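Local atomic coordinates of 5-formyl-3-hydroxy-2-methylpyridine 4-carboxylate 5-dehydrogenase (Mesorhizobium japonicum MAFF 303099, PDB entry 4OM8), a protein that oxidises 5-formyl-3-hydroxy-2-methylpyridine-4-carboxylate with NAD(+) in the breakdown of vitamin B6, and can also reduce the same aldehyde with NADH to 4-pyridoxate. Residues D200-R204 and G205-P209; R189-Y192 and A193-E197; D256-P260 and M261-K265; I118-T121 and K122-A125; S246-N249 and A250-N254. All coordinates share one frame; numbering follows the deposited sequence. Where two conformers were deposited one is given.

Overall arrangement
From the N terminus, contact 4 comes first: it starts the short helix 120-123 between strands 110-113 and 133-137 of the NAD-binding Rossmann domain. The other four belong to the helical C-terminal domain. Contact 2 lies within helix 187-203 and contact 1 closes the turn at that helix's end; contact 5 unwinds helix 238-251, and contact 3 begins helix 260-267. Each is local, so all five follow in series, without nesting or crossing. Helix 187-203 nevertheless gathers the later ones: Glu197 bonds to Ser253 of contact 5, and Glu203 to Met261 of contact 3. Contacts 1, 2, 3 and 5 all touch the second subunit, whereas contact 4 does not.

Contact 1: residues D200-R204 and G205-P209; sequences DLVER and GVIDP
Leu201 and Val206 form the tight side of this helix end. Leu201 CD2 comes obliquely against Val206 CG2 at 3.9 Å, and Val206 CB presses to 3.4 Å from Leu201 O. Val202 CA adds a CA-H...O contact to Ile207 O at 3.6 Å, and the second subunit covers the apolar side chains, its Val178 lying on Val206 and its Val177 on Ile207. What folds the chain so closely is a Schellman motif, the classic way of ending an alpha-helix. Val206 N returns to Leu201 O at 2.9 Å, nearly along the C=O axis, while Gly205 N reaches Val202 O at 3.1 Å from above the carbonyl plane. Gly205, the C-prime residue, has a positive phi of 78°, a conformation that favours glycine, and a beta-carbon there would run into Arg204 O. The looser side is wetted: a water donates to both Val202 O, at 2.7 Å, and Ile207 O, bridging helix and departing chain where the Val202 side chain touches those of Ile207 and Pro209 only lightly. Arg204 skirts the turn. Its CG stands between the backbone N and the carbonyl carbon (chi1 65°), which brings the extended chain alongside Val206, and Val206 CG2 rests 4.1 Å above the centre of one face of its guanidinium. Arg204 NE, meanwhile, forms a salt bridge with Asp200 OD2 at 3.2 Å, and Lys180 of the second subunit donates to Arg204 O.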
loop_
_atom_site.group_PDB
_atom_site.type_symbol
_atom_site.label_atom_id
_atom_site.label_comp_id
_atom_site.label_asym_id
_atom_site.label_seq_id
_atom_site.Cartn_x
_atom_site.Cartn_y
_atom_site.Cartn_z
ATOM N N ASP A 200 -13.235 9.086 2.229
ATOM C CA ASP A 200 -13.764 10.088 3.157
ATOM C C ASP A 200 -12.990 11.403 3.060
ATOM O O ASP A 200 -13.577 12.488 3.034
ATOM C CB ASP A 200 -13.739 9.572 4.600
ATOM C CG ASP A 200 -14.628 10.400 5.514
ATOM O OD1 ASP A 200 -15.834 10.540 5.198
ATOM O OD2 ASP A 200 -14.126 10.930 6.525
ATOM N N LEU A 201 -11.672 11.314 2.941
ATOM C CA LEU A 201 -10.866 12.520 2.906
ATOM C C LEU A 201 -11.083 13.313 1.617
ATOM O O LEU A 201 -11.099 14.557 1.633
ATOM C CB LEU A 201 -9.390 12.162 3.081
ATOM C CG LEU A 201 -9.061 11.624 4.481
ATOM C CD1 LEU A 201 -7.682 10.995 4.511
ATOM C CD2 LEU A 201 -9.150 12.724 5.518
ATOM N N VAL A 202 -11.249 12.610 0.499
ATOM C CA VAL A 202 -11.521 13.267 -0.778
ATOM C C VAL A 202 -12.906 13.898 -0.716
ATOM O O VAL A 202 -13.094 15.067 -1.047
ATOM C CB VAL A 202 -11.423 12.281 -1.944
ATOM C CG1 VAL A 202 -11.992 12.892 -3.228
ATOM C CG2 VAL A 202 -9.965 11.836 -2.132
ATOM N N GLU A 203 -13.863 13.119 -0.236
ATOM C CA GLU A 203 -15.259 13.541 -0.165
ATOM C C GLU A 203 -15.469 14.803 0.662
ATOM O O GLU A 203 -16.270 15.665 0.285
ATOM C CB GLU A 203 -16.076 12.384 0.401
ATOM C CG GLU A 203 -17.528 12.615 0.590
ATOM C CD GLU A 203 -18.205 11.320 0.951
ATOM O OE1 GLU A 203 -18.203 10.955 2.139
ATOM O OE2 GLU A 203 -18.687 10.648 0.033
ATOM N N ARG A 204 -14.741 14.943 1.768
ATOM C CA ARG A 204 -14.963 16.106 2.621
ATOM C C ARG A 204 -13.956 17.227 2.364
ATOM O O ARG A 204 -13.832 18.157 3.158
ATOM C CB ARG A 204 -14.967 15.706 4.090
ATOM C CG ARG A 204 -13.689 15.173 4.662
ATOM C CD ARG A 204 -14.067 14.443 5.948
ATOM N NE ARG A 204 -12.947 13.909 6.718
ATOM C CZ ARG A 204 -12.382 14.530 7.751
ATOM N NH1 ARG A 204 -12.810 15.724 8.124
ATOM N NH2 ARG A 204 -11.381 13.955 8.409
ATOM N N GLY A 205 -13.266 17.139 1.234
ATOM C CA GLY A 205 -12.463 18.251 0.745
ATOM C C GLY A 205 -11.122 18.457 1.424
ATOM O O GLY A 205 -10.578 19.565 1.408
ATOM N N VAL A 206 -10.580 17.400 2.015
ATOM C CA VAL A 206 -9.267 17.501 2.639
ATOM C C VAL A 206 -8.180 17.482 1.569
ATOM O O VAL A 206 -7.126 18.073 1.751
ATOM C CB VAL A 206 -9.051 16.370 3.679
ATOM C CG1 VAL A 206 -7.650 16.436 4.300
ATOM C CG2 VAL A 206 -10.134 16.451 4.773
ATOM N N ILE A 207 -8.441 16.832 0.436
ATOM C CA ILE A 207 -7.389 16.650 -0.568
ATOM C C ILE A 207 -8.012 16.285 -1.917
ATOM O O ILE A 207 -9.014 15.562 -1.958
ATOM C CB ILE A 207 -6.375 15.565 -0.095
ATOM C CG1 ILE A 207 -5.168 15.470 -1.023
ATOM C CG2 ILE A 207 -7.054 14.184 0.072
ATOM C CD1 ILE A 207 -4.037 14.600 -0.433
ATOM N N ASP A 208 -7.452 16.820 -3.004
ATOM C CA ASP A 208 -7.918 16.487 -4.358
ATOM C C ASP A 208 -7.595 15.024 -4.658
ATOM O O ASP A 208 -6.619 14.493 -4.134
ATOM C CB ASP A 208 -7.282 17.415 -5.403
ATOM C CG ASP A 208 -7.821 18.838 -5.331
ATOM O OD1 ASP A 208 -8.931 19.033 -4.800
ATOM O OD2 ASP A 208 -7.121 19.761 -5.794
ATOM N N PRO A 209 -8.409 14.355 -5.492
ATOM C CA PRO A 209 -8.231 12.904 -5.653
ATOM C C PRO A 209 -6.884 12.532 -6.269
ATOM O O PRO A 209 -6.316 11.514 -5.870
ATOM C CB PRO A 209 -9.386 12.499 -6.574
ATOM C CG PRO A 209 -9.821 13.757 -7.243
ATOM C CD PRO A 209 -9.567 14.859 -6.251
HETATM O O HOH W 1 -11.648 16.657 -2.752
#

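Contact 2: residues R189-Y192 and A193-E197; sequences RVLY and ALLRE
Leu191 and Leu195, one turn apart on helix 187-203, show the i to i+4 pairing of an alpha-helix in its simplest form. Their side chains slant across one another, Leu195 CD1 lying 3.8 Å from Leu191 CG. Opposite choices of first torsion bring this about: Leu191 CG is anti to its backbone N (chi1 178°), whereas Leu195 CG is anti to its carbonyl carbon (chi1 -70°) and reaches back down the helix. The same CD1 also lies over one face of the Tyr192 ring, 4.4 Å from Tyr192 CD1, so a single methyl group serves two neighbours. With an alanine in place of Leu195, the methyl over the Tyr192 ring and against Leu191 would be gone, which would probably open a gap between them and let the ring shift more easily. The Tyr192 side chain is about 3 Å from a bound acetate, probably taken up from the crystallisation liquor, and that of Leu191 about 8 Å from that of His137, inferred to be important for activity. Around the helix, Val190 and Leu194 pack on Leu194 and Val190 of the second subunit, placing this segment in the dimer interface. Beneath the leucine pair, Leu195 N donates to Leu191 O at 2.8 Å, in the carbonyl plane.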
loop_
_atom_site.group_PDB
_atom_site.type_symbol
_atom_site.label_atom_id
_atom_site.label_comp_id
_atom_site.label_asym_id
_atom_site.label_seq_id
_atom_site.Cartn_x
_atom_site.Cartn_y
_atom_site.Cartn_z
ATOM N N ARG A 189 -10.390 -6.767 3.118
ATOM C CA ARG A 189 -10.720 -6.030 4.342
ATOM C C ARG A 189 -9.733 -4.898 4.565
ATOM O O ARG A 189 -10.117 -3.751 4.836
ATOM C CB ARG A 189 -10.719 -6.943 5.567
ATOM C CG ARG A 189 -11.880 -7.917 5.591
ATOM C CD ARG A 189 -11.968 -8.646 6.924
ATOM N NE ARG A 189 -12.381 -7.816 8.047
ATOM C CZ ARG A 189 -13.643 -7.638 8.420
ATOM N NH1 ARG A 189 -14.635 -8.225 7.766
ATOM N NH2 ARG A 189 -13.909 -6.871 9.473
ATOM N N VAL A 190 -8.450 -5.212 4.448
ATOM C CA VAL A 190 -7.452 -4.187 4.669
ATOM C C VAL A 190 -7.537 -3.141 3.547
ATOM O O VAL A 190 -7.445 -1.934 3.803
ATOM C CB VAL A 190 -6.041 -4.793 4.778
ATOM C CG1 VAL A 190 -4.997 -3.699 4.936
ATOM C CG2 VAL A 190 -5.969 -5.749 5.969
ATOM N N LEU A 191 -7.776 -3.586 2.315
ATOM C CA LEU A 191 -7.927 -2.642 1.210
ATOM C C LEU A 191 -9.125 -1.719 1.410
ATOM O O LEU A 191 -9.031 -0.501 1.221
ATOM C CB LEU A 191 -8.084 -3.387 -0.119
ATOM C CG LEU A 191 -8.309 -2.479 -1.338
ATOM C CD1 LEU A 191 -7.128 -1.531 -1.578
ATOM C CD2 LEU A 191 -8.612 -3.307 -2.586
ATOM N N TYR A 192 -10.260 -2.296 1.793
ATOM C CA TYR A 192 -11.453 -1.479 1.956
ATOM C C TYR A 192 -11.333 -0.569 3.180
ATOM O O TYR A 192 -11.938 0.491 3.208
ATOM C CB TYR A 192 -12.722 -2.359 2.009
ATOM C CG TYR A 192 -13.277 -2.592 0.613
ATOM C CD1 TYR A 192 -12.555 -3.292 -0.342
ATOM C CD2 TYR A 192 -14.507 -2.070 0.239
ATOM C CE1 TYR A 192 -13.057 -3.474 -1.634
ATOM C CE2 TYR A 192 -15.011 -2.241 -1.029
ATOM C CZ TYR A 192 -14.293 -2.941 -1.961
ATOM O OH TYR A 192 -14.839 -3.093 -3.219
ATOM N N ALA A 193 -10.521 -0.933 4.166
ATOM C CA ALA A 193 -10.277 -0.002 5.268
ATOM C C ALA A 193 -9.477 1.209 4.788
ATOM O O ALA A 193 -9.783 2.348 5.141
ATOM C CB ALA A 193 -9.559 -0.705 6.404
ATOM N N LEU A 194 -8.447 0.953 3.983
ATOM C CA LEU A 194 -7.666 2.019 3.351
ATOM C C LEU A 194 -8.579 2.908 2.514
ATOM O O LEU A 194 -8.561 4.134 2.649
ATOM C CB LEU A 194 -6.548 1.409 2.490
ATOM C CG LEU A 194 -5.537 2.244 1.702
ATOM C CD1 LEU A 194 -4.371 1.333 1.344
ATOM C CD2 LEU A 194 -6.137 2.819 0.429
ATOM N N LEU A 195 -9.381 2.282 1.654
ATOM C CA LEU A 195 -10.262 3.014 0.747
ATOM C C LEU A 195 -11.316 3.814 1.494
ATOM O O LEU A 195 -11.635 4.931 1.095
ATOM C CB LEU A 195 -10.951 2.047 -0.223
ATOM C CG LEU A 195 -10.018 1.417 -1.260
ATOM C CD1 LEU A 195 -10.759 0.368 -2.061
ATOM C CD2 LEU A 195 -9.451 2.486 -2.199
ATOM N N ARG A 196 -11.861 3.251 2.572
ATOM C CA ARG A 196 -12.893 3.968 3.318
ATOM C C ARG A 196 -12.372 5.323 3.804
ATOM O O ARG A 196 -13.047 6.356 3.672
ATOM C CB ARG A 196 -13.388 3.128 4.496
ATOM C CG ARG A 196 -14.479 3.831 5.324
ATOM C CD ARG A 196 -15.092 2.891 6.331
ATOM N NE ARG A 196 -14.127 2.402 7.305
ATOM C CZ ARG A 196 -14.466 1.816 8.451
ATOM N NH1 ARG A 196 -15.754 1.673 8.754
ATOM N NH2 ARG A 196 -13.526 1.390 9.298
ATOM N N GLU A 197 -11.148 5.334 4.319
ATOM C CA GLU A 197 -10.567 6.593 4.805
ATOM C C GLU A 197 -10.178 7.514 3.648
ATOM O O GLU A 197 -10.432 8.719 3.695
ATOM C CB GLU A 197 -9.352 6.309 5.698
ATOM C CG GLU A 197 -8.748 7.552 6.355
ATOM C CD GLU A 197 -9.701 8.259 7.297
ATOM O OE1 GLU A 197 -9.602 9.495 7.411
ATOM O OE2 GLU A 197 -10.556 7.602 7.933
#

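Contact 3: residues D256-P260 and M261-K265; sequences DDVAP and MVLEK
Val258 carries the apolar part of this contact, with Leu263 and Val262 as its partners. Its CG1, anti to the backbone N (chi1 -175°) and beside the carbonyl carbon, is 3.6 Å from Leu263 CD2 and 3.7 Å from Val262 CG1, so that one methyl group touches two residues of the first helical turn. Leu263 comes in at a slant, its CG also close to that methyl. Ala259 CB adds a lighter touch on Val262 CG2, at 4.2 Å. The second subunit also packs on this apolar cluster: its Ser246 meets Val258 and its Tyr241 meets Val262. Because Ala259 holds the N-cap position, the Val258–Leu263 pair joins the residue before the cap to the fourth one after it, which is the hydrophobic staple at the start of helix 260-267. Backbone hydrogen bonds form the second group. Ala259 O accepts a well-directed bond from Leu263 N at 3.0 Å, as well as a weak one from Val262 N, and Pro260 O receives Glu264 N at 2.8 Å. Polar side-chain support comes from elsewhere: alanine has no capping group and Pro260 has no N-H, but Glu203 OE2 on helix 187-203 accepts from Met261 N. A carboxylate at this helix start would probably be favoured by the helix dipole. Asp257 O, in turn, accepts from Asn249 ND2 of the second subunit.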
loop_
_atom_site.group_PDB
_atom_site.type_symbol
_atom_site.label_atom_id
_atom_site.label_comp_id
_atom_site.label_asym_id
_atom_site.label_seq_id
_atom_site.Cartn_x
_atom_site.Cartn_y
_atom_site.Cartn_z
ATOM N N ASP A 256 -20.360 3.258 7.777
ATOM C CA ASP A 256 -21.018 1.957 7.799
ATOM C C ASP A 256 -21.740 1.598 6.504
ATOM O O ASP A 256 -22.376 0.551 6.431
ATOM C CB ASP A 256 -22.033 1.915 8.956
ATOM C CG ASP A 256 -23.070 3.037 8.878
ATOM O OD1 ASP A 256 -23.243 3.659 7.812
ATOM O OD2 ASP A 256 -23.728 3.313 9.907
ATOM N N ASP A 257 -21.659 2.466 5.498
ATOM C CA ASP A 257 -22.479 2.325 4.285
ATOM C C ASP A 257 -21.737 2.905 3.088
ATOM O O ASP A 257 -20.528 3.122 3.168
ATOM C CB ASP A 257 -23.838 3.017 4.465
ATOM C CG ASP A 257 -23.710 4.494 4.805
ATOM O OD1 ASP A 257 -22.590 5.036 4.764
ATOM O OD2 ASP A 257 -24.745 5.128 5.108
ATOM N N VAL A 258 -22.444 3.167 1.987
ATOM C CA VAL A 258 -21.788 3.692 0.792
ATOM C C VAL A 258 -21.580 5.196 0.942
ATOM O O VAL A 258 -22.476 5.914 1.381
ATOM C CB VAL A 258 -22.595 3.396 -0.492
ATOM C CG1 VAL A 258 -21.821 3.853 -1.732
ATOM C CG2 VAL A 258 -22.898 1.927 -0.586
ATOM N N ALA A 259 -20.381 5.661 0.610
ATOM C CA ALA A 259 -20.057 7.082 0.679
ATOM C C ALA A 259 -20.894 7.875 -0.310
ATOM O O ALA A 259 -21.101 7.433 -1.444
ATOM C CB ALA A 259 -18.578 7.298 0.401
ATOM N N PRO A 260 -21.386 9.050 0.110
ATOM C CA PRO A 260 -22.183 9.900 -0.784
ATOM C C PRO A 260 -21.544 10.169 -2.151
ATOM O O PRO A 260 -22.256 10.149 -3.160
ATOM C CB PRO A 260 -22.313 11.196 0.010
ATOM C CG PRO A 260 -22.329 10.737 1.437
ATOM C CD PRO A 260 -21.393 9.543 1.500
ATOM N N MET A 261 -20.237 10.403 -2.187
ATOM C CA MET A 261 -19.553 10.686 -3.442
ATOM C C MET A 261 -19.607 9.474 -4.374
ATOM O O MET A 261 -19.724 9.613 -5.590
ATOM C CB MET A 261 -18.101 11.091 -3.177
ATOM C CG MET A 261 -17.258 11.272 -4.427
ATOM S SD MET A 261 -15.565 11.797 -4.047
ATOM C CE MET A 261 -14.958 10.472 -3.024
ATOM N N VAL A 262 -19.530 8.280 -3.800
ATOM C CA VAL A 262 -19.614 7.066 -4.609
ATOM C C VAL A 262 -21.042 6.880 -5.145
ATOM O O VAL A 262 -21.222 6.482 -6.300
ATOM C CB VAL A 262 -19.166 5.822 -3.792
ATOM C CG1 VAL A 262 -19.456 4.510 -4.528
ATOM C CG2 VAL A 262 -17.684 5.919 -3.478
ATOM N N LEU A 263 -22.050 7.170 -4.315
ATOM C CA LEU A 263 -23.439 7.131 -4.781
ATOM C C LEU A 263 -23.663 8.144 -5.901
ATOM O O LEU A 263 -24.345 7.864 -6.877
ATOM C CB LEU A 263 -24.410 7.396 -3.618
ATOM C CG LEU A 263 -24.457 6.277 -2.579
ATOM C CD1 LEU A 263 -25.319 6.681 -1.383
ATOM C CD2 LEU A 263 -24.962 4.974 -3.201
ATOM N N GLU A 264 -23.071 9.327 -5.764
ATOM C CA GLU A 264 -23.216 10.376 -6.769
ATOM C C GLU A 264 -22.603 9.967 -8.109
ATOM O O GLU A 264 -23.224 10.129 -9.161
ATOM C CB GLU A 264 -22.582 11.680 -6.268
ATOM C CG GLU A 264 -22.734 12.849 -7.226
ATOM C CD GLU A 264 -22.248 14.158 -6.638
ATOM O OE1 GLU A 264 -22.751 15.219 -7.064
ATOM O OE2 GLU A 264 -21.361 14.128 -5.759
ATOM N N LYS A 265 -21.385 9.428 -8.068
ATOM C CA LYS A 265 -20.704 9.006 -9.288
ATOM C C LYS A 265 -21.479 7.904 -9.986
ATOM O O LYS A 265 -21.724 7.965 -11.195
ATOM C CB LYS A 265 -19.276 8.524 -8.983
ATOM C CG LYS A 265 -18.330 9.603 -8.491
ATOM C CD LYS A 265 -17.784 10.448 -9.617
ATOM C CE LYS A 265 -16.697 11.394 -9.099
ATOM N NZ LYS A 265 -16.120 12.199 -10.207
#

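Contact 4: residues I118-T121 and K122-A125; sequences IPIT and KLQA
The amide of Gln124 lies against Ile120 and Thr121, its flat group turned back along the helix. Ile120 O stands to one side of the amide plane, 3.7 Å from Gln124 CD, and on that same side Thr121 CA is 3.5 Å from Gln124 OE1. The torsion responsible places Gln124 CG between the backbone N and the carbonyl carbon (chi1 66°), with the chain extended beyond. Both polar ends of the amide are engaged: OE1 accepts from Lys155 N, and from a water at 3.3 Å that also donates to Thr121 O, while NE2 donates to Thr156 OG1. The puckered ring of Pro119 has the Lys122 chain alongside it, Pro119 CD lying 4.0 Å from Lys122 CD. At the helix start the side chains of Ile118 and Leu123 cross at about a right angle, Ile118 CG2 touching Leu123 CD2 at 3.6 Å. Ile118 precedes the N-cap, Pro119, and Leu123 is the fourth residue after it, so the pair is a hydrophobic staple. The backbone sets the first turn: Pro119 O takes Leu123 N at 3.1 Å in the carbonyl plane, and Gln124 N donates to Ile120 O at 3.0 Å. Asp181 supports the helix start, accepting from Ile120 N and bonding with Thr121 OG1. Helix 120-123 lies in the crossover connection of the beta-alpha-beta unit between parallel strands 110-113 and 133-137 of the Rossmann fold. Leu123 packs on Met133 of the latter strand and on Tyr98 of helix 91-102, while Ile118 leans on the NAD(+)-binding residues Glu89 and Lys94.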
loop_
_atom_site.group_PDB
_atom_site.type_symbol
_atom_site.label_atom_id
_atom_site.label_comp_id
_atom_site.label_asym_id
_atom_site.label_seq_id
_atom_site.Cartn_x
_atom_site.Cartn_y
_atom_site.Cartn_z
ATOM N N ILE A 118 -18.449 -13.681 -1.188
ATOM C CA ILE A 118 -19.438 -14.642 -0.726
ATOM C C ILE A 118 -18.775 -15.611 0.247
ATOM O O ILE A 118 -17.746 -16.200 -0.073
ATOM C CB ILE A 118 -20.062 -15.393 -1.907
ATOM C CG1 ILE A 118 -20.653 -14.380 -2.903
ATOM C CG2 ILE A 118 -21.124 -16.375 -1.411
ATOM C CD1 ILE A 118 -21.081 -14.973 -4.226
ATOM N N PRO A 119 -19.353 -15.779 1.449
ATOM C CA PRO A 119 -18.711 -16.658 2.430
ATOM C C PRO A 119 -18.552 -18.076 1.912
ATOM O O PRO A 119 -19.468 -18.618 1.278
ATOM C CB PRO A 119 -19.673 -16.634 3.626
ATOM C CG PRO A 119 -20.489 -15.412 3.446
ATOM C CD PRO A 119 -20.574 -15.146 1.976
ATOM N N ILE A 120 -17.392 -18.666 2.165
ATOM C CA ILE A 120 -17.156 -20.046 1.748
ATOM C C ILE A 120 -18.169 -20.942 2.451
ATOM O O ILE A 120 -18.625 -21.941 1.903
ATOM C CB ILE A 120 -15.712 -20.491 2.072
ATOM C CG1 ILE A 120 -14.696 -19.505 1.465
ATOM C CG2 ILE A 120 -15.447 -21.892 1.555
ATOM C CD1 ILE A 120 -14.940 -19.170 -0.010
ATOM N N THR A 121 -18.550 -20.546 3.665
ATOM C CA THR A 121 -19.538 -21.295 4.438
ATOM C C THR A 121 -20.889 -21.384 3.717
ATOM O O THR A 121 -21.575 -22.424 3.776
ATOM C CB THR A 121 -19.719 -20.654 5.813
ATOM O OG1 THR A 121 -18.483 -20.759 6.524
ATOM C CG2 THR A 121 -20.826 -21.341 6.607
ATOM N N LYS A 122 -21.263 -20.314 3.020
ATOM C CA LYS A 122 -22.487 -20.338 2.225
ATOM C C LYS A 122 -22.318 -21.157 0.953
ATOM O O LYS A 122 -23.184 -21.954 0.595
ATOM C CB LYS A 122 -22.927 -18.922 1.868
ATOM C CG LYS A 122 -23.601 -18.190 3.005
ATOM C CD LYS A 122 -24.173 -16.869 2.532
ATOM C CE LYS A 122 -24.763 -16.097 3.704
ATOM N NZ LYS A 122 -25.431 -14.847 3.260
ATOM N N LEU A 123 -21.186 -20.978 0.282
ATOM C CA LEU A 123 -20.951 -21.670 -0.983
ATOM C C LEU A 123 -20.969 -23.183 -0.814
ATOM O O LEU A 123 -21.538 -23.894 -1.645
ATOM C CB LEU A 123 -19.621 -21.224 -1.587
ATOM C CG LEU A 123 -19.608 -19.763 -2.057
ATOM C CD1 LEU A 123 -18.232 -19.400 -2.607
ATOM C CD2 LEU A 123 -20.692 -19.544 -3.109
ATOM N N GLN A 124 -20.377 -23.684 0.270
ATOM C CA GLN A 124 -20.192 -25.127 0.399
ATOM C C GLN A 124 -21.493 -25.830 0.797
ATOM O O GLN A 124 -21.584 -27.066 0.732
ATOM C CB GLN A 124 -19.062 -25.453 1.382
ATOM C CG GLN A 124 -19.350 -25.065 2.822
ATOM C CD GLN A 124 -18.113 -25.078 3.711
ATOM O OE1 GLN A 124 -18.118 -24.467 4.781
ATOM N NE2 GLN A 124 -17.063 -25.782 3.292
ATOM N N ALA A 125 -22.514 -25.055 1.147
ATOM C CA ALA A 125 -23.835 -25.631 1.398
ATOM C C ALA A 125 -24.468 -26.148 0.101
ATOM O O ALA A 125 -25.518 -26.789 0.130
ATOM C CB ALA A 125 -24.743 -24.602 2.061
HETATM O O HOH W 2 -21.273 -24.528 5.609
#

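Contact 5: residues S246-N249 and A250-N254; sequences SFLN and ADLSN
Helix 238-251 of the C-terminal domain frays out where Leu248 and Asn249 meet Asp251 and Leu252. The bonding there tightens from four-residue to three-residue spacing: Asp251 N donates to Leu248 O at 2.9 Å, approaching from above the carbonyl plane. Leu252 N is shared between two weak bonds, to Leu248 O at 3.2 Å and to Asn249 O at 3.4 Å, and at Leu252 the chain leaves helical geometry. Among side chains, Leu252 does most of the touching. Its CG, anti to the carbonyl carbon (chi1 -65°), comes back beside the helix end to 3.4 Å from Leu248 O. The CD1 branch runs along the Asn249 side chain, pointing the same way, with CD1 3.9 Å from Asn249 OD1. The other branch, CD2, only grazes Leu248 CG, at 4.5 Å. A serine in place of Leu252 would take away the branches beside Leu248 O and Asn249, and would probably open a gap there and leave that amide less firmly backed. Asn249 has its own tether, since ND2 donates to Asp257 O of the second subunit. Further on, a water 2.9 Å from Asn249 O accepts a hydrogen bond from Asn254 ND2 at 3.0 Å, linking the last turn to the outgoing loop. Asp251 OD2 forms a salt bridge with Arg189 of the second subunit. Within the chain, Leu252 rests on Glu197 of helix 187-203, whose OE2 accepts from Ser253 N, and the loop then passes along that helix toward helix 260-267.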
loop_
_atom_site.group_PDB
_atom_site.type_symbol
_atom_site.label_atom_id
_atom_site.label_comp_id
_atom_site.label_asym_id
_atom_site.label_seq_id
_atom_site.Cartn_x
_atom_site.Cartn_y
_atom_site.Cartn_z
ATOM N N SER A 246 -3.686 5.832 19.958
ATOM C CA SER A 246 -4.512 6.148 21.123
ATOM C C SER A 246 -5.456 7.326 20.877
ATOM O O SER A 246 -6.535 7.395 21.468
ATOM C CB SER A 246 -3.631 6.427 22.352
ATOM O OG SER A 246 -2.917 7.653 22.263
ATOM N N PHE A 247 -5.053 8.263 20.022
ATOM C CA PHE A 247 -5.958 9.360 19.685
ATOM C C PHE A 247 -6.382 9.317 18.224
ATOM O O PHE A 247 -7.480 9.764 17.893
ATOM C CB PHE A 247 -5.338 10.730 20.016
ATOM C CG PHE A 247 -4.155 11.098 19.167
ATOM C CD1 PHE A 247 -4.323 11.735 17.942
ATOM C CD2 PHE A 247 -2.872 10.840 19.612
ATOM C CE1 PHE A 247 -3.235 12.079 17.171
ATOM C CE2 PHE A 247 -1.773 11.188 18.850
ATOM C CZ PHE A 247 -1.953 11.805 17.628
ATOM N N LEU A 248 -5.550 8.769 17.341
ATOM C CA LEU A 248 -5.893 8.828 15.921
ATOM C C LEU A 248 -6.976 7.809 15.548
ATOM O O LEU A 248 -7.823 8.107 14.711
ATOM C CB LEU A 248 -4.647 8.643 15.046
ATOM C CG LEU A 248 -4.834 8.865 13.537
ATOM C CD1 LEU A 248 -5.485 10.226 13.283
ATOM C CD2 LEU A 248 -3.514 8.773 12.795
ATOM N N ASN A 249 -6.966 6.616 16.147
ATOM C CA ASN A 249 -8.036 5.650 15.863
ATOM C C ASN A 249 -9.411 6.238 16.142
ATOM O O ASN A 249 -10.369 5.978 15.414
ATOM C CB ASN A 249 -7.884 4.357 16.679
ATOM C CG ASN A 249 -6.861 3.398 16.089
ATOM O OD1 ASN A 249 -6.365 3.589 14.978
ATOM N ND2 ASN A 249 -6.542 2.351 16.843
ATOM N N ALA A 250 -9.492 7.044 17.196
ATOM C CA ALA A 250 -10.745 7.681 17.562
ATOM C C ALA A 250 -11.238 8.658 16.501
ATOM O O ALA A 250 -12.441 8.904 16.405
ATOM C CB ALA A 250 -10.587 8.393 18.902
ATOM N N ASP A 251 -10.332 9.187 15.679
ATOM C CA ASP A 251 -10.739 10.209 14.720
ATOM C C ASP A 251 -10.975 9.679 13.308
ATOM O O ASP A 251 -11.520 10.388 12.460
ATOM C CB ASP A 251 -9.705 11.332 14.649
ATOM C CG ASP A 251 -10.308 12.614 14.138
ATOM O OD1 ASP A 251 -11.270 13.088 14.779
ATOM O OD2 ASP A 251 -9.861 13.138 13.096
ATOM N N LEU A 252 -10.589 8.435 13.054
ATOM C CA LEU A 252 -10.760 7.858 11.717
ATOM C C LEU A 252 -12.232 7.719 11.318
ATOM O O LEU A 252 -13.109 7.593 12.179
ATOM C CB LEU A 252 -10.094 6.488 11.661
ATOM C CG LEU A 252 -8.575 6.498 11.819
ATOM C CD1 LEU A 252 -8.054 5.069 11.833
ATOM C CD2 LEU A 252 -7.926 7.320 10.701
ATOM N N SER A 253 -12.508 7.739 10.014
ATOM C CA SER A 253 -13.859 7.438 9.550
ATOM C C SER A 253 -14.272 6.026 9.951
ATOM O O SER A 253 -13.496 5.078 9.838
ATOM C CB SER A 253 -13.959 7.590 8.032
ATOM O OG SER A 253 -15.221 7.140 7.558
ATOM N N ASN A 254 -15.512 5.896 10.413
ATOM C CA ASN A 254 -16.078 4.596 10.729
ATOM C C ASN A 254 -17.319 4.336 9.888
ATOM O O ASN A 254 -18.237 3.626 10.329
ATOM C CB ASN A 254 -16.417 4.498 12.215
ATOM C CG ASN A 254 -15.190 4.629 13.093
ATOM O OD1 ASN A 254 -14.116 4.137 12.752
ATOM N ND2 ASN A 254 -15.343 5.304 14.233
HETATM O O HOH W 3 -12.998 4.988 16.094
#